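Local coordinates for beta-N-acetylglucosaminidase-like protein Glycoside hydrolase family 20 (Flavobacterium johnsoniae, PDB 6YHH), which probably hydrolyses terminal N-acetylglucosamine residues from chitin-derived oligosaccharides, acting as a family 20 beta-N-acetylhexosaminidase in bacterial chitin use, at residues 30-35 / 70-75; 43-48 / 115-120. All coordinates share one frame; numbering follows the deposited sequence. Where two conformers were deposited one is given.

Interaction 1 of 2, residues 30-35 / 70-75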
loop_
_atom_site.group_PDB
_atom_site.type_symbol
_atom_site.label_atom_id
_atom_site.label_comp_id
_atom_site.label_asym_id
_atom_site.label_seq_id
_atom_site.Cartn_x
_atom_site.Cartn_y
_atom_site.Cartn_z
ATOM N N LYS A 30 27.778 5.584 12.030
ATOM C CA LYS A 30 27.898 4.237 11.555
ATOM C C LYS A 30 27.555 3.215 12.627
ATOM O O LYS A 30 27.565 3.539 13.837
ATOM C CB LYS A 30 29.375 3.985 11.045
ATOM C CG LYS A 30 29.789 4.804 9.846
ATOM C CD LYS A 30 31.209 4.472 9.352
ATOM C CE LYS A 30 32.265 5.354 10.058
ATOM N NZ LYS A 30 32.198 6.878 10.112
ATOM N N VAL A 31 27.288 1.992 12.180
ATOM C CA VAL A 31 26.935 0.857 12.997
ATOM C C VAL A 31 27.888 -0.306 12.802
ATOM O O VAL A 31 28.353 -0.614 11.706
ATOM C CB VAL A 31 25.452 0.419 12.796
ATOM C CG1 VAL A 31 25.227 -0.122 11.402
ATOM C CG2 VAL A 31 25.017 -0.592 13.833
ATOM N N ASN A 32 28.136 -0.999 13.906
ATOM C CA ASN A 32 29.004 -2.174 13.960
ATOM C C ASN A 32 28.355 -3.216 14.827
ATOM O O ASN A 32 27.731 -2.829 15.840
ATOM C CB ASN A 32 30.340 -1.781 14.611
ATOM C CG ASN A 32 31.375 -2.873 14.476
ATOM O OD1 ASN A 32 31.689 -3.312 13.363
ATOM N ND2 ASN A 32 31.886 -3.362 15.649
ATOM N N ILE A 33 28.529 -4.465 14.442
ATOM C CA ILE A 33 27.939 -5.584 15.104
ATOM C C ILE A 33 29.051 -6.559 15.516
ATOM O O ILE A 33 29.920 -6.891 14.693
ATOM C CB ILE A 33 26.947 -6.364 14.221
ATOM C CG1 ILE A 33 25.908 -5.426 13.575
ATOM C CG2 ILE A 33 26.262 -7.443 15.028
ATOM C CD1 ILE A 33 25.157 -6.158 12.502
ATOM N N SER A 34 28.948 -7.065 16.735
ATOM C CA SER A 34 29.947 -7.975 17.288
ATOM C C SER A 34 29.332 -9.111 18.058
ATOM O O SER A 34 28.112 -9.167 18.320
ATOM C CB SER A 34 30.926 -7.216 18.176
ATOM O OG SER A 34 30.283 -6.745 19.342
ATOM N N GLY A 35 30.173 -10.104 18.337
ATOM C CA GLY A 35 29.709 -11.228 19.075
ATOM C C GLY A 35 29.327 -12.387 18.209
ATOM O O GLY A 35 30.015 -12.756 17.212
ATOM N N GLU A 70 32.299 -4.735 10.789
ATOM C CA GLU A 70 32.512 -3.921 9.630
ATOM C C GLU A 70 33.159 -2.615 9.941
ATOM O O GLU A 70 33.882 -2.124 9.059
ATOM C CB GLU A 70 31.185 -3.647 8.854
ATOM C CG GLU A 70 30.596 -4.839 8.220
ATOM C CD GLU A 70 29.218 -4.622 7.568
ATOM O OE1 GLU A 70 28.580 -3.579 7.844
ATOM O OE2 GLU A 70 28.821 -5.517 6.760
ATOM N N PHE A 71 32.913 -2.037 11.122
ATOM C CA PHE A 71 33.441 -0.716 11.553
ATOM C C PHE A 71 33.693 -0.698 13.056
ATOM O O PHE A 71 32.844 -0.303 13.859
ATOM C CB PHE A 71 32.481 0.439 11.225
ATOM C CG PHE A 71 32.427 0.764 9.797
ATOM C CD1 PHE A 71 33.461 1.540 9.201
ATOM C CD2 PHE A 71 31.419 0.234 9.001
ATOM C CE1 PHE A 71 33.441 1.798 7.831
ATOM C CE2 PHE A 71 31.385 0.497 7.599
ATOM C CZ PHE A 71 32.404 1.296 7.027
ATOM N N PRO A 72 34.882 -1.152 13.481
ATOM C CA PRO A 72 34.978 -1.405 14.912
ATOM C C PRO A 72 34.938 -0.169 15.796
ATOM O O PRO A 72 34.663 -0.298 17.000
ATOM C CB PRO A 72 36.298 -2.228 15.000
ATOM C CG PRO A 72 36.170 -3.081 13.749
ATOM C CD PRO A 72 35.831 -2.011 12.723
ATOM N N ASN A 73 35.182 0.998 15.239
ATOM C CA ASN A 73 35.017 2.248 16.010
ATOM C C ASN A 73 33.731 2.988 15.731
ATOM O O ASN A 73 33.639 4.162 16.008
ATOM C CB ASN A 73 36.126 3.221 15.682
ATOM C CG ASN A 73 37.468 2.638 15.977
ATOM O OD1 ASN A 73 37.677 2.045 17.049
ATOM N ND2 ASN A 73 38.359 2.724 15.014
ATOM N N ALA A 74 32.748 2.301 15.133
ATOM C CA ALA A 74 31.457 2.922 14.872
ATOM C C ALA A 74 30.804 3.544 16.096
ATOM O O ALA A 74 30.925 3.013 17.233
ATOM C CB ALA A 74 30.527 1.863 14.298
ATOM N N GLU A 75 30.040 4.611 15.893
ATOM C CA GLU A 75 29.311 5.283 16.979
ATOM C C GLU A 75 28.254 4.410 17.624
ATOM O O GLU A 75 27.941 4.619 18.779
ATOM C CB GLU A 75 28.752 6.625 16.542
ATOM C CG GLU A 75 29.812 7.696 16.399
ATOM C CD GLU A 75 29.340 8.916 15.633
ATOM O OE1 GLU A 75 28.194 8.885 15.026
ATOM O OE2 GLU A 75 30.114 9.922 15.637
HETATM O O HOH W 1 27.958 -2.941 10.462
HETATM O O HOH W 2 29.406 -4.974 11.689
#

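Interaction 2 of 2, residues 43-48 / 115-120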
loop_
_atom_site.group_PDB
_atom_site.type_symbol
_atom_site.label_atom_id
_atom_site.label_comp_id
_atom_site.label_asym_id
_atom_site.label_seq_id
_atom_site.Cartn_x
_atom_site.Cartn_y
_atom_site.Cartn_z
ATOM N N GLY A 43 19.923 -7.979 8.432
ATOM C CA GLY A 43 18.812 -7.249 7.785
ATOM C C GLY A 43 18.218 -6.293 8.803
ATOM O O GLY A 43 17.780 -5.171 8.423
ATOM N N GLY A 44 18.071 -6.718 10.041
ATOM C CA GLY A 44 17.468 -5.793 11.068
ATOM C C GLY A 44 18.230 -4.527 11.271
ATOM O O GLY A 44 17.646 -3.463 11.448
ATOM N N VAL A 45 19.574 -4.621 11.296
ATOM C CA VAL A 45 20.437 -3.451 11.419
ATOM C C VAL A 45 20.373 -2.589 10.165
ATOM O O VAL A 45 20.291 -1.355 10.240
ATOM C CB VAL A 45 21.906 -3.843 11.816
ATOM C CG1 VAL A 45 22.788 -2.612 11.807
ATOM C CG2 VAL A 45 21.887 -4.421 13.210
ATOM N N THR A 46 20.336 -3.227 9.019
ATOM C CA THR A 46 20.201 -2.465 7.758
ATOM C C THR A 46 18.894 -1.678 7.728
ATOM O O THR A 46 18.881 -0.475 7.415
ATOM C CB THR A 46 20.283 -3.451 6.544
ATOM O OG1 THR A 46 21.541 -4.212 6.583
ATOM C CG2 THR A 46 20.223 -2.639 5.249
ATOM N N ARG A 47 17.785 -2.354 8.100
ATOM C CA ARG A 47 16.467 -1.649 8.106
ATOM C C ARG A 47 16.450 -0.542 9.124
ATOM O O ARG A 47 15.917 0.479 8.868
ATOM C CB ARG A 47 15.361 -2.659 8.356
ATOM C CG ARG A 47 15.157 -3.585 7.180
ATOM C CD ARG A 47 14.021 -4.572 7.325
ATOM N NE ARG A 47 14.179 -5.581 8.373
ATOM C CZ ARG A 47 14.775 -6.752 8.152
ATOM N NH1 ARG A 47 15.239 -7.054 6.928
ATOM N NH2 ARG A 47 14.887 -7.597 9.142
ATOM N N PHE A 48 17.064 -0.735 10.279
ATOM C CA PHE A 48 17.195 0.308 11.286
ATOM C C PHE A 48 17.824 1.589 10.683
ATOM O O PHE A 48 17.373 2.704 10.832
ATOM C CB PHE A 48 17.973 -0.197 12.536
ATOM C CG PHE A 48 18.526 0.919 13.372
ATOM C CD1 PHE A 48 17.780 1.593 14.333
ATOM C CD2 PHE A 48 19.814 1.348 13.164
ATOM C CE1 PHE A 48 18.334 2.617 15.099
ATOM C CE2 PHE A 48 20.342 2.418 13.879
ATOM C CZ PHE A 48 19.634 3.064 14.845
ATOM N N HIS A 115 15.087 -5.773 19.343
ATOM C CA HIS A 115 14.213 -4.974 20.155
ATOM C C HIS A 115 14.865 -3.643 20.500
ATOM O O HIS A 115 14.242 -2.548 20.507
ATOM C CB HIS A 115 13.823 -5.706 21.479
ATOM C CG HIS A 115 13.024 -6.966 21.307
ATOM N ND1 HIS A 115 12.053 -7.145 20.316
ATOM C CD2 HIS A 115 13.030 -8.105 22.030
ATOM C CE1 HIS A 115 11.511 -8.346 20.448
ATOM N NE2 HIS A 115 12.075 -8.938 21.506
ATOM N N GLY A 116 16.142 -3.701 20.869
ATOM C CA GLY A 116 16.810 -2.465 21.257
ATOM C C GLY A 116 16.908 -1.461 20.169
ATOM O O GLY A 116 16.905 -0.249 20.435
ATOM N N LEU A 117 17.015 -1.935 18.911
ATOM C CA LEU A 117 17.009 -0.999 17.815
ATOM C C LEU A 117 15.679 -0.214 17.726
ATOM O O LEU A 117 15.652 0.971 17.401
ATOM C CB LEU A 117 17.250 -1.734 16.505
ATOM C CG LEU A 117 18.644 -2.364 16.296
ATOM C CD1 LEU A 117 18.563 -3.223 15.030
ATOM C CD2 LEU A 117 19.679 -1.281 16.303
ATOM N N GLU A 118 14.574 -0.876 18.084
ATOM C CA GLU A 118 13.262 -0.202 18.102
ATOM C C GLU A 118 13.188 0.830 19.189
ATOM O O GLU A 118 12.683 1.910 18.993
ATOM C CB GLU A 118 12.125 -1.184 18.254
ATOM C CG GLU A 118 12.073 -2.197 17.104
ATOM C CD GLU A 118 11.769 -1.583 15.735
ATOM O OE1 GLU A 118 11.298 -0.414 15.648
ATOM O OE2 GLU A 118 11.945 -2.368 14.747
ATOM N N THR A 119 13.736 0.519 20.355
ATOM C CA THR A 119 13.784 1.499 21.426
ATOM C C THR A 119 14.612 2.693 21.021
ATOM O O THR A 119 14.251 3.860 21.335
ATOM C CB THR A 119 14.327 0.870 22.729
ATOM O OG1 THR A 119 13.582 -0.286 23.008
ATOM C CG2 THR A 119 14.235 1.826 23.878
ATOM N N LEU A 120 15.796 2.427 20.452
ATOM C CA LEU A 120 16.675 3.505 19.945
ATOM C C LEU A 120 15.948 4.452 18.980
ATOM O O LEU A 120 16.048 5.679 19.099
ATOM C CB LEU A 120 17.996 2.935 19.373
ATOM C CG LEU A 120 19.023 3.989 19.012
ATOM C CD1 LEU A 120 19.324 5.029 20.051
ATOM C CD2 LEU A 120 20.254 3.290 18.500
#

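Interaction 1 of 2, residues 30-35 / 70-75
The CA atoms of Lys30, just before strand 31-35, and Ala74 are 5.0 Å apart, and a little further on the CA of Asn32 lies 5.3 Å from that of Phe71, where the strand runs beside an irregular segment. Segment 70-75 bends back through a type I beta turn from Phe71 to Ala74, closed by the bond from Ala74 N to Phe71 O. Asn32 carries the polar link. Its CG stands anti to the backbone N (chi1 -170°), which carries the amide out to the start of the turn, and OD1 accepts Phe71 N at 2.9 Å. The bond is fairly straight at 161°, although the N-H arrives from 42° above the carbonyl plane. Asn32 ND2 donates to Gln77 OE1, so both ends of the amide have partners and its rotation is fixed. The topology here is a beta-alpha-beta unit of the family 20 domain 2: strand 31-35, helix 40-56 and then strand 76-80, parallel to the first, with segment 70-75 leading into the second strand. At the last position of the turn, the methyl of Ala74 packs against the strand, with CB 3.7 Å from Asn32 CB and 3.4 Å from Lys30 O. Lys30 works differently: its aliphatic stem crosses Phe71 at about a right angle, laying CD over one face of the ring, 3.8 Å from the centroid, in a CH-pi contact. Bends in the outer two torsions then turn the ammonium away to Asn28 O. At the other end of the contact a water accepts from both Ile33 N and Glu70 N, the first at 2.9 Å, bridging the two amides next to the direct backbone bonding of Ile33 with Asn69, while the Glu70 carboxylate turns OE2 back to Thr66 N and Lys67 N.

Interaction 2 of 2, residues 43-48 / 115-120
Phe48 and Leu117 make the main contact between segments 43-48 and 115-120 of helices 40-56 and 110-123; the two segments run side by side in nearly the same direction, 8° apart, with axes 10.4 Å apart at closest approach. Phe48 has CG anti to its own nitrogen (chi1 161°), a torsion that extends the ring toward helix 110-123, beside Leu117. One branch of that leucine, CD2, sits over a face of the ring 4.0 Å from the centroid and 16° off the normal, displaced toward the rim on the CG side. The rim of the ring also touches the backbone of the facing helix, Phe48 CD1 lying 3.8 Å from Leu117 O. Further out, Leu120 CD2 meets the ring's far end obliquely, 3.7 Å from Phe48 CZ. The other branch of Leu117 is used separately: CD1 reaches back to helix 40-56, lying 3.7 Å from Gly44 O and 4.0 Å from Val45 CG2, whose side chain crosses it at about a right angle. Leucine's fork is thus divided between an aromatic face and the backbone at Gly44, where the lack of a side chain lets the methyl come close to the carbonyl. Were Phe48 replaced by an alanine, Leu117 CD2 would probably lose the ring face it rests on, and Leu120 CD2 its contact with the ring across these segments. The two helices form a layer on one side of the domain's mixed sheet: Phe48 and Leu120 both touch Leu76 of strand 76-80, Val45 and Leu117 its Ile78. The segments meet through methyl groups, an aromatic ring and two backbone carbonyl oxygens; a charged tie between the helices runs from Glu118 OE1 to Arg51 NH2, but the buried joint itself implies cohesion by shape and dispersion.

Interactions 1 and 2 interlock along the chain, their segments alternating, and their centres are 14 Å apart. They meet through Val45: its CG1 lies 3.5 Å from Val31 CG1, and its CG2 lies 3.8 Å from Ile33 CD1. In strand 31-35, therefore, Asn32 points to segment 70-75, while Val31 and Ile33 pack on helix 40-56, which in turn packs on helix 110-123. Strand 76-80 connects the two as well, since it follows segment 70-75 directly and carries residues that touch both helices. Both contacts belong to the family 20 domain 2 and lie away from the predicted proton donor, Glu317, in the catalytic domain.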